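PDB 4HNO: probable endonuclease 4 from Thermotoga maritima, which probably cleaves phosphodiester bonds at apurinic or apyrimidinic sites in DNA, as a metal-dependent repair endonuclease that leaves a 3'-hydroxyl group and a 5'-terminal sugar phosphate. Local coordinates for residues A[10-15]-A[266-271]; A[31-36]-A[216-221]; A[260-265]-A[272-277]. One frame throughout, in Å; residues are numbered along the deposited sequence.

Contact 1. Residues A[10-15]-A[266-271]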
loop_
_atom_site.group_PDB
_atom_site.type_symbol
_atom_site.label_atom_id
_atom_site.label_comp_id
_atom_site.label_asym_id
_atom_site.label_seq_id
_atom_site.Cartn_x
_atom_site.Cartn_y
_atom_site.Cartn_z
ATOM N N HIS A 10 -4.802 -2.121 -7.856
ATOM C CA HIS A 10 -5.881 -1.456 -7.168
ATOM C C HIS A 10 -7.129 -1.586 -8.042
ATOM O O HIS A 10 -7.111 -1.234 -9.217
ATOM C CB HIS A 10 -5.534 0.004 -6.917
ATOM C CG HIS A 10 -6.519 0.624 -6.003
ATOM N ND1 HIS A 10 -6.335 0.664 -4.644
ATOM C CD2 HIS A 10 -7.778 1.059 -6.236
ATOM C CE1 HIS A 10 -7.414 1.172 -4.086
ATOM N NE2 HIS A 10 -8.302 1.423 -5.027
ATOM N N MET A 11 -8.191 -2.128 -7.461
ATOM C CA MET A 11 -9.392 -2.497 -8.191
ATOM C C MET A 11 -10.570 -1.659 -7.759
ATOM O O MET A 11 -10.728 -1.374 -6.574
ATOM C CB MET A 11 -9.745 -3.962 -7.915
ATOM C CG MET A 11 -8.630 -4.948 -8.203
ATOM S SD MET A 11 -8.050 -4.975 -9.905
ATOM C CE MET A 11 -9.474 -5.780 -10.689
ATOM N N PRO A 12 -11.465 -1.327 -8.690
ATOM C CA PRO A 12 -12.653 -0.560 -8.330
ATOM C C PRO A 12 -13.675 -1.399 -7.568
ATOM O O PRO A 12 -13.872 -2.588 -7.829
ATOM C CB PRO A 12 -13.210 -0.135 -9.682
ATOM C CG PRO A 12 -12.716 -1.166 -10.624
ATOM C CD PRO A 12 -11.377 -1.572 -10.136
ATOM N N ILE A 13 -14.350 -0.755 -6.630
ATOM C CA ILE A 13 -15.380 -1.407 -5.828
ATOM C C ILE A 13 -16.794 -0.933 -6.155
ATOM O O ILE A 13 -17.746 -1.392 -5.537
ATOM C CB ILE A 13 -15.137 -1.212 -4.307
ATOM C CG1 ILE A 13 -15.146 0.270 -3.944
ATOM C CG2 ILE A 13 -13.845 -1.895 -3.888
ATOM C CD1 ILE A 13 -15.176 0.529 -2.455
ATOM N N SER A 14 -16.939 -0.019 -7.105
ATOM C CA SER A 14 -18.224 0.647 -7.317
ATOM C C SER A 14 -19.344 -0.307 -7.740
ATOM O O SER A 14 -20.509 -0.025 -7.492
ATOM C CB SER A 14 -18.081 1.783 -8.335
ATOM O OG SER A 14 -17.685 1.287 -9.600
ATOM N N LYS A 15 -18.992 -1.424 -8.370
ATOM C CA LYS A 15 -19.985 -2.417 -8.764
ATOM C C LYS A 15 -20.162 -3.509 -7.712
ATOM O O LYS A 15 -20.891 -4.475 -7.934
ATOM C CB LYS A 15 -19.623 -3.035 -10.113
ATOM C CG LYS A 15 -19.694 -2.062 -11.269
ATOM C CD LYS A 15 -19.679 -2.804 -12.593
ATOM C CE LYS A 15 -19.470 -1.864 -13.770
ATOM N NZ LYS A 15 -18.772 -2.548 -14.897
ATOM N N GLY A 266 -4.834 4.558 -15.080
ATOM C CA GLY A 266 -5.791 3.778 -15.844
ATOM C C GLY A 266 -6.673 2.894 -14.986
ATOM O O GLY A 266 -6.693 3.007 -13.757
ATOM N N GLY A 267 -7.418 2.018 -15.649
ATOM C CA GLY A 267 -8.310 1.097 -14.975
ATOM C C GLY A 267 -7.929 -0.349 -15.232
ATOM O O GLY A 267 -6.778 -0.656 -15.537
ATOM N N ASN A 268 -8.904 -1.246 -15.120
ATOM C CA ASN A 268 -8.636 -2.676 -15.255
ATOM C C ASN A 268 -7.895 -3.024 -16.558
ATOM O O ASN A 268 -6.977 -3.839 -16.561
ATOM C CB ASN A 268 -9.937 -3.480 -15.135
ATOM C CG ASN A 268 -10.430 -3.615 -13.689
ATOM O OD1 ASN A 268 -9.811 -3.124 -12.743
ATOM N ND2 ASN A 268 -11.548 -4.298 -13.521
ATOM N N GLU A 269 -8.274 -2.414 -17.671
ATOM C CA GLU A 269 -7.658 -2.772 -18.946
ATOM C C GLU A 269 -6.185 -2.354 -19.019
ATOM O O GLU A 269 -5.342 -3.119 -19.498
ATOM C CB GLU A 269 -8.433 -2.184 -20.126
ATOM C CG GLU A 269 -9.839 -2.752 -20.281
ATOM C CD GLU A 269 -10.819 -2.159 -19.287
ATOM O OE1 GLU A 269 -11.762 -2.870 -18.881
ATOM O OE2 GLU A 269 -10.649 -0.978 -18.917
ATOM N N GLU A 270 -5.869 -1.156 -18.542
ATOM C CA GLU A 270 -4.484 -0.706 -18.501
ATOM C C GLU A 270 -3.688 -1.554 -17.518
ATOM O O GLU A 270 -2.512 -1.858 -17.740
ATOM C CB GLU A 270 -4.406 0.769 -18.110
ATOM C CG GLU A 270 -4.833 1.733 -19.217
ATOM C CD GLU A 270 -6.330 1.722 -19.465
ATOM O OE1 GLU A 270 -6.747 2.053 -20.595
ATOM O OE2 GLU A 270 -7.093 1.397 -18.531
ATOM N N HIS A 271 -4.323 -1.929 -16.415
ATOM C CA HIS A 271 -3.648 -2.758 -15.440
ATOM C C HIS A 271 -3.374 -4.152 -15.981
ATOM O O HIS A 271 -2.318 -4.707 -15.703
ATOM C CB HIS A 271 -4.398 -2.759 -14.111
ATOM C CG HIS A 271 -4.359 -1.427 -13.448
ATOM N ND1 HIS A 271 -5.360 -0.952 -12.629
ATOM C CD2 HIS A 271 -3.437 -0.438 -13.519
ATOM C CE1 HIS A 271 -5.048 0.261 -12.212
ATOM N NE2 HIS A 271 -3.890 0.599 -12.744
HETATM O O HOH W 1 -7.667 -2.014 -11.915
#
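Bends at chi2 (-60°) and chi3 (-72°) curl the chain of Met11 so that its methyl group reaches Asn268, whose chi1 of -77° keeps CG beside the backbone N and brings the amide to the loop. Met11 CE lies 3.4 Å from Asn268 OD1, the two side chains crossing at about a right angle. The ring of Pro12 meets the same oxygen, coming from the opposite direction to the asparagine side chain, with Pro12 CD 3.4 Å from Asn268 OD1. Between the loop and the helix sits one water that joins three groups. It donates to the carbonyl His10 O at 2.9 Å and to Asn268 OD1 at 2.6 Å. It is also hydrogen-bonded to His271 ND1, 2.6 Å away, in the plane of the imidazole and at its edge. One face of that ring carries Gly267 O, and its other nitrogen, His271 NE2, is hydrogen-bonded to Thr264 O, so both ring nitrogens are engaged. Gly267 is the N-cap of helix 268-284, and its N-H is bonded to Glu270 OE2 at 3.0 Å. The contact thus joins the loop after strand 7-10 of the TIM barrel to the first turn of the last helix; Met11 also packs on helix 20-26. Direct touching is carbon against amide oxygen, while the polar link across the gap is relayed by water, which ties the His10 carbonyl to two helix side chains at once.

Contact 2. Residues A[31-36]-A[216-221]. With MN (manganese (II) ion), chain E.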
loop_
_atom_site.group_PDB
_atom_site.type_symbol
_atom_site.label_atom_id
_atom_site.label_comp_id
_atom_site.label_asym_id
_atom_site.label_seq_id
_atom_site.Cartn_x
_atom_site.Cartn_y
_atom_site.Cartn_z
ATOM N N SER A 31 -3.785 -11.116 -6.734
ATOM C CA SER A 31 -3.692 -10.238 -5.580
ATOM C C SER A 31 -4.496 -8.986 -5.919
ATOM O O SER A 31 -4.727 -8.701 -7.092
ATOM C CB SER A 31 -2.229 -9.821 -5.379
ATOM O OG SER A 31 -1.363 -10.940 -5.251
ATOM N N PHE A 32 -4.891 -8.200 -4.920
ATOM C CA PHE A 32 -5.548 -6.933 -5.210
ATOM C C PHE A 32 -5.511 -6.009 -4.018
ATOM O O PHE A 32 -5.315 -6.453 -2.876
ATOM C CB PHE A 32 -7.020 -7.113 -5.657
ATOM C CG PHE A 32 -7.921 -7.786 -4.645
ATOM C CD1 PHE A 32 -8.455 -7.080 -3.590
ATOM C CD2 PHE A 32 -8.278 -9.110 -4.802
ATOM C CE1 PHE A 32 -9.311 -7.698 -2.693
ATOM C CE2 PHE A 32 -9.128 -9.728 -3.912
ATOM C CZ PHE A 32 -9.649 -9.023 -2.866
ATOM N N GLN A 33 -5.736 -4.732 -4.311
ATOM C CA GLN A 33 -6.014 -3.720 -3.298
ATOM C C GLN A 33 -7.333 -3.049 -3.653
ATOM O O GLN A 33 -7.633 -2.869 -4.827
ATOM C CB GLN A 33 -4.875 -2.700 -3.245
ATOM C CG GLN A 33 -5.077 -1.574 -2.240
ATOM C CD GLN A 33 -3.852 -0.692 -2.215
ATOM O OE1 GLN A 33 -2.979 -0.845 -1.367
ATOM N NE2 GLN A 33 -3.793 0.211 -3.174
ATOM N N ILE A 34 -8.092 -2.686 -2.627
ATOM C CA ILE A 34 -9.355 -1.975 -2.789
ATOM C C ILE A 34 -9.451 -0.888 -1.743
ATOM O O ILE A 34 -8.874 -0.980 -0.670
ATOM C CB ILE A 34 -10.565 -2.919 -2.637
ATOM C CG1 ILE A 34 -10.429 -3.821 -1.410
ATOM C CG2 ILE A 34 -10.717 -3.779 -3.888
ATOM C CD1 ILE A 34 -11.737 -4.504 -0.968
ATOM N N PHE A 35 -10.244 0.143 -2.022
ATOM C CA PHE A 35 -10.710 1.030 -0.956
ATOM C C PHE A 35 -11.792 0.295 -0.143
ATOM O O PHE A 35 -12.431 -0.616 -0.638
ATOM C CB PHE A 35 -11.253 2.342 -1.520
ATOM C CG PHE A 35 -10.183 3.266 -2.065
ATOM C CD1 PHE A 35 -10.237 3.700 -3.369
ATOM C CD2 PHE A 35 -9.152 3.730 -1.262
ATOM C CE1 PHE A 35 -9.266 4.576 -3.861
ATOM C CE2 PHE A 35 -8.183 4.581 -1.751
ATOM C CZ PHE A 35 -8.238 5.005 -3.049
ATOM N N PRO A 36 -12.031 0.721 1.094
ATOM C CA PRO A 36 -13.036 0.051 1.934
ATOM C C PRO A 36 -14.428 0.654 1.795
ATOM O O PRO A 36 -15.365 0.133 2.371
ATOM C CB PRO A 36 -12.486 0.236 3.360
ATOM C CG PRO A 36 -11.427 1.283 3.253
ATOM C CD PRO A 36 -11.225 1.679 1.862
ATOM N N MET A 216 3.478 -5.702 1.289
ATOM C CA MET A 216 2.972 -5.307 -0.016
ATOM C C MET A 216 3.991 -4.375 -0.651
ATOM O O MET A 216 4.606 -3.562 0.044
ATOM C CB MET A 216 1.622 -4.602 0.117
ATOM C CG MET A 216 1.087 -4.008 -1.189
ATOM S SD MET A 216 -0.676 -3.591 -1.176
ATOM C CE MET A 216 -0.852 -2.675 0.362
ATOM N N ILE A 217 4.122 -4.480 -1.965
ATOM C CA ILE A 217 4.812 -3.485 -2.781
ATOM C C ILE A 217 3.771 -2.853 -3.684
ATOM O O ILE A 217 2.997 -3.551 -4.340
ATOM C CB ILE A 217 5.937 -4.140 -3.590
ATOM C CG1 ILE A 217 7.058 -4.565 -2.642
ATOM C CG2 ILE A 217 6.460 -3.190 -4.681
ATOM C CD1 ILE A 217 8.034 -5.543 -3.246
ATOM N N HIS A 218 3.746 -1.516 -3.698
ATOM C CA HIS A 218 2.990 -0.796 -4.699
ATOM C C HIS A 218 3.932 -0.581 -5.878
ATOM O O HIS A 218 4.948 0.119 -5.763
ATOM C CB HIS A 218 2.467 0.533 -4.190
ATOM C CG HIS A 218 1.358 0.407 -3.210
ATOM N ND1 HIS A 218 0.940 1.478 -2.451
ATOM C CD2 HIS A 218 0.553 -0.642 -2.917
ATOM C CE1 HIS A 218 -0.086 1.069 -1.731
ATOM N NE2 HIS A 218 -0.341 -0.209 -1.990
ATOM N N LEU A 219 3.612 -1.241 -6.977
ATOM C CA LEU A 219 4.469 -1.312 -8.145
ATOM C C LEU A 219 4.023 -0.231 -9.117
ATOM O O LEU A 219 3.073 -0.386 -9.878
ATOM C CB LEU A 219 4.382 -2.707 -8.768
ATOM C CG LEU A 219 5.551 -2.990 -9.700
ATOM C CD1 LEU A 219 6.820 -3.308 -8.898
ATOM C CD2 LEU A 219 5.215 -4.109 -10.673
ATOM N N ASN A 220 4.738 0.889 -9.056
ATOM C CA ASN A 220 4.429 2.086 -9.824
ATOM C C ASN A 220 5.705 2.611 -10.482
ATOM O O ASN A 220 6.713 2.799 -9.805
ATOM C CB ASN A 220 3.924 3.191 -8.887
ATOM C CG ASN A 220 2.599 2.834 -8.233
ATOM O OD1 ASN A 220 1.684 2.360 -8.911
ATOM N ND2 ASN A 220 2.508 3.078 -6.933
ATOM N N ASP A 221 5.671 2.847 -11.790
ATOM C CA ASP A 221 6.755 3.620 -12.381
ATOM C C ASP A 221 6.520 5.087 -11.965
ATOM O O ASP A 221 5.532 5.419 -11.292
ATOM C CB ASP A 221 6.793 3.383 -13.905
ATOM C CG ASP A 221 8.189 3.505 -14.516
ATOM O OD1 ASP A 221 8.976 4.341 -14.036
ATOM O OD2 ASP A 221 8.461 2.769 -15.511
HETATM MN MN MN E . 1.052 3.599 -3.145
HETATM O O HOH W 2 -0.538 4.647 -2.725
#
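The hydrogen bond between Gln33 and His218 is the main polar link here: His218 NE2 donates to Gln33 OE1 at 2.8 Å. It is bent, with an N-H...O angle of 142°, and the donor is tilted from the carbonyl plane while the oxygen lies somewhat off the imidazole plane. Amide and ring stand almost perpendicular, 88° apart. As a second-shell residue, Gln33 probably helps to hold the rotation of this metal-binding ring, and by accepting its N-H would probably polarise it. Gln33 reaches this position because CG is anti to the backbone N (chi1 179°) and the chain is extended beyond CG. At the other end of the amide, Gln33 NE2 is hydrogen-bonded to His10 and Glu263, so the group is held through both its oxygen and its nitrogen. Both strands, 31-34 and 214-222, belong to the parallel barrel of a xylose isomerase-like TIM fold, and the two side chains meet across its buried interior rather than between neighbouring strands. Van der Waals contact is slight: the methyl of Met216 rests on the same amide oxygen, Met216 CE lying 3.3 Å from Gln33 OE1. Metal coordination uses the other ring nitrogen: His218 ND1 binds manganese at 2.2 Å. Glu147, Asp181, Glu263 and a water 1.9 Å from the manganese are further ligands, and a zinc ion is also seen at this site.

Contact 3. Residues A[260-265]-A[272-277]. With MN (manganese (II) ion), chain E.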
loop_
_atom_site.group_PDB
_atom_site.type_symbol
_atom_site.label_atom_id
_atom_site.label_comp_id
_atom_site.label_asym_id
_atom_site.label_seq_id
_atom_site.Cartn_x
_atom_site.Cartn_y
_atom_site.Cartn_z
ATOM N N TRP A 260 2.926 -7.647 -5.531
ATOM C CA TRP A 260 3.134 -6.426 -6.316
ATOM C C TRP A 260 1.772 -5.923 -6.757
ATOM O O TRP A 260 1.076 -6.594 -7.515
ATOM C CB TRP A 260 3.987 -6.718 -7.559
ATOM C CG TRP A 260 5.331 -7.286 -7.267
ATOM C CD1 TRP A 260 5.960 -7.360 -6.063
ATOM C CD2 TRP A 260 6.218 -7.901 -8.224
ATOM N NE1 TRP A 260 7.176 -7.978 -6.211
ATOM C CE2 TRP A 260 7.355 -8.320 -7.527
ATOM C CE3 TRP A 260 6.143 -8.141 -9.600
ATOM C CZ2 TRP A 260 8.412 -8.992 -8.146
ATOM C CZ3 TRP A 260 7.199 -8.796 -10.217
ATOM C CH2 TRP A 260 8.313 -9.209 -9.488
ATOM N N ILE A 261 1.403 -4.736 -6.285
ATOM C CA ILE A 261 0.099 -4.165 -6.549
ATOM C C ILE A 261 0.286 -2.878 -7.359
ATOM O O ILE A 261 0.871 -1.908 -6.895
ATOM C CB ILE A 261 -0.642 -3.849 -5.237
ATOM C CG1 ILE A 261 -0.929 -5.127 -4.447
ATOM C CG2 ILE A 261 -1.905 -3.044 -5.513
ATOM C CD1 ILE A 261 -1.857 -6.107 -5.125
ATOM N N LEU A 262 -0.235 -2.889 -8.578
ATOM C CA LEU A 262 -0.172 -1.735 -9.466
ATOM C C LEU A 262 -1.118 -0.635 -9.011
ATOM O O LEU A 262 -2.301 -0.886 -8.777
ATOM C CB LEU A 262 -0.584 -2.159 -10.868
ATOM C CG LEU A 262 0.268 -3.217 -11.545
ATOM C CD1 LEU A 262 -0.522 -3.852 -12.665
ATOM C CD2 LEU A 262 1.548 -2.615 -12.057
ATOM N N GLU A 263 -0.597 0.592 -8.949
ATOM C CA GLU A 263 -1.416 1.799 -8.771
ATOM C C GLU A 263 -1.114 2.754 -9.919
ATOM O O GLU A 263 -1.072 3.972 -9.772
ATOM C CB GLU A 263 -1.176 2.480 -7.439
ATOM C CG GLU A 263 -1.278 1.585 -6.227
ATOM C CD GLU A 263 -0.929 2.337 -4.978
ATOM O OE1 GLU A 263 0.217 2.881 -4.947
ATOM O OE2 GLU A 263 -1.757 2.417 -4.051
ATOM N N THR A 264 -0.896 2.181 -11.086
ATOM C CA THR A 264 -0.466 2.935 -12.244
ATOM C C THR A 264 -1.703 3.565 -12.901
ATOM O O THR A 264 -2.840 3.174 -12.616
ATOM C CB THR A 264 0.276 2.024 -13.204
ATOM O OG1 THR A 264 -0.557 0.895 -13.452
ATOM C CG2 THR A 264 1.592 1.548 -12.628
ATOM N N PRO A 265 -1.496 4.576 -13.748
ATOM C CA PRO A 265 -2.642 5.251 -14.359
ATOM C C PRO A 265 -3.534 4.293 -15.132
ATOM O O PRO A 265 -3.074 3.340 -15.767
ATOM C CB PRO A 265 -1.988 6.242 -15.318
ATOM C CG PRO A 265 -0.666 6.535 -14.694
ATOM C CD PRO A 265 -0.224 5.246 -14.068
ATOM N N ALA A 272 -4.287 -4.703 -16.779
ATOM C CA ALA A 272 -4.021 -5.965 -17.438
ATOM C C ALA A 272 -2.783 -5.836 -18.345
ATOM O O ALA A 272 -1.942 -6.744 -18.396
ATOM C CB ALA A 272 -5.248 -6.408 -18.251
ATOM N N GLU A 273 -2.683 -4.723 -19.057
ATOM C CA GLU A 273 -1.528 -4.495 -19.906
ATOM C C GLU A 273 -0.253 -4.395 -19.074
ATOM O O GLU A 273 0.794 -4.906 -19.485
ATOM C CB GLU A 273 -1.722 -3.232 -20.747
ATOM C CG GLU A 273 -2.741 -3.372 -21.859
ATOM C CD GLU A 273 -2.989 -2.063 -22.592
ATOM O OE1 GLU A 273 -2.356 -1.040 -22.247
ATOM O OE2 GLU A 273 -3.823 -2.059 -23.521
ATOM N N ASP A 274 -0.328 -3.723 -17.927
ATOM C CA ASP A 274 0.843 -3.586 -17.077
ATOM C C ASP A 274 1.281 -4.940 -16.519
ATOM O O ASP A 274 2.479 -5.185 -16.393
ATOM C CB ASP A 274 0.624 -2.555 -15.959
ATOM C CG ASP A 274 0.845 -1.091 -16.438
ATOM O OD1 ASP A 274 0.801 -0.874 -17.680
ATOM O OD2 ASP A 274 1.030 -0.179 -15.576
ATOM N N ILE A 275 0.333 -5.820 -16.179
ATOM C CA ILE A 275 0.700 -7.137 -15.699
ATOM C C ILE A 275 1.412 -7.899 -16.816
ATOM O O ILE A 275 2.443 -8.530 -16.588
ATOM C CB ILE A 275 -0.535 -7.908 -15.172
ATOM C CG1 ILE A 275 -1.017 -7.243 -13.876
ATOM C CG2 ILE A 275 -0.197 -9.362 -14.928
ATOM C CD1 ILE A 275 -2.249 -7.891 -13.266
ATOM N N LYS A 276 0.892 -7.828 -18.035
ATOM C CA LYS A 276 1.574 -8.450 -19.161
ATOM C C LYS A 276 2.975 -7.873 -19.322
ATOM O O LYS A 276 3.908 -8.615 -19.606
ATOM C CB LYS A 276 0.770 -8.248 -20.434
ATOM C CG LYS A 276 -0.446 -9.146 -20.529
ATOM C CD LYS A 276 -1.213 -8.925 -21.826
ATOM C CE LYS A 276 -2.507 -9.726 -21.852
ATOM N NZ LYS A 276 -3.488 -9.245 -20.836
ATOM N N LYS A 277 3.125 -6.558 -19.161
ATOM C CA LYS A 277 4.437 -5.919 -19.267
ATOM C C LYS A 277 5.403 -6.454 -18.209
ATOM O O LYS A 277 6.573 -6.680 -18.499
ATOM C CB LYS A 277 4.286 -4.402 -19.150
ATOM C CG LYS A 277 5.579 -3.610 -19.264
ATOM C CD LYS A 277 6.204 -3.760 -20.634
ATOM C CE LYS A 277 7.115 -2.590 -20.949
ATOM N NZ LYS A 277 7.611 -2.656 -22.348
HETATM MN MN MN E . 1.052 3.599 -3.145
HETATM O O HOH W 2 -0.538 4.647 -2.725
#
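Strand 260-262 and the loop after it run beside helix 268-284, with the CA atoms of Leu262 and Asp274 nearest each other at 7.9 Å. Leu262 and Thr264 both direct their side chains toward the helix. Leu262 CD1 packs 3.6 Å from Ile275 CG1, and the same methyl lies 3.7 Å from Asp274 CB, so one branch of the leucine touches two successive helix residues. The other branch is more distant, with Leu262 CD2 4.0 Å from Asp274 CB. This is the last strand of the TIM barrel packing against the helix that follows it in the chain, the buried strand-to-helix layer of the fold. Beyond the apolar patch, Thr264 OG1 donates to Asp274 OD2 at 2.9 Å. The hydroxyl sits between the backbone N and the carbonyl carbon (chi1 52°), which aims it at the helix, and it meets the carboxylate from above its plane, 40° out. Asp274 OD1 has a second partner in a salt bridge to Arg235, so both oxygens of this buried acid are engaged. The side chain of Glu263 starts away from the helix, and its chain, extended beyond CG, carries Glu263 OE1 to manganese, 2.1 Å off. The backbone N of Glu263 is held by a hydrogen bond to Asn220 OD1.

Overall arrangement
Contact 2 lies deepest, its centre about 5 Å from that of the chain, and joins two barrel strands through their interior side chains; contacts 1 and 3 have their centres further out, about 16 and 14 Å from the chain's, and share helix 268-284. Contact 3 is buried, whereas contact 1 is partly open and relies on a water. Chemistry follows place: a single direct bond beside manganese in contact 2, apolar packing plus a hydroxyl-carboxylate bond in contact 3, a water-mediated link in contact 1. Contacts 2 and 3 meet at one manganese. Backbone bonds join contact 1 to contact 2 (Met11 with Gln33) and to contact 3 (His10 with Leu262).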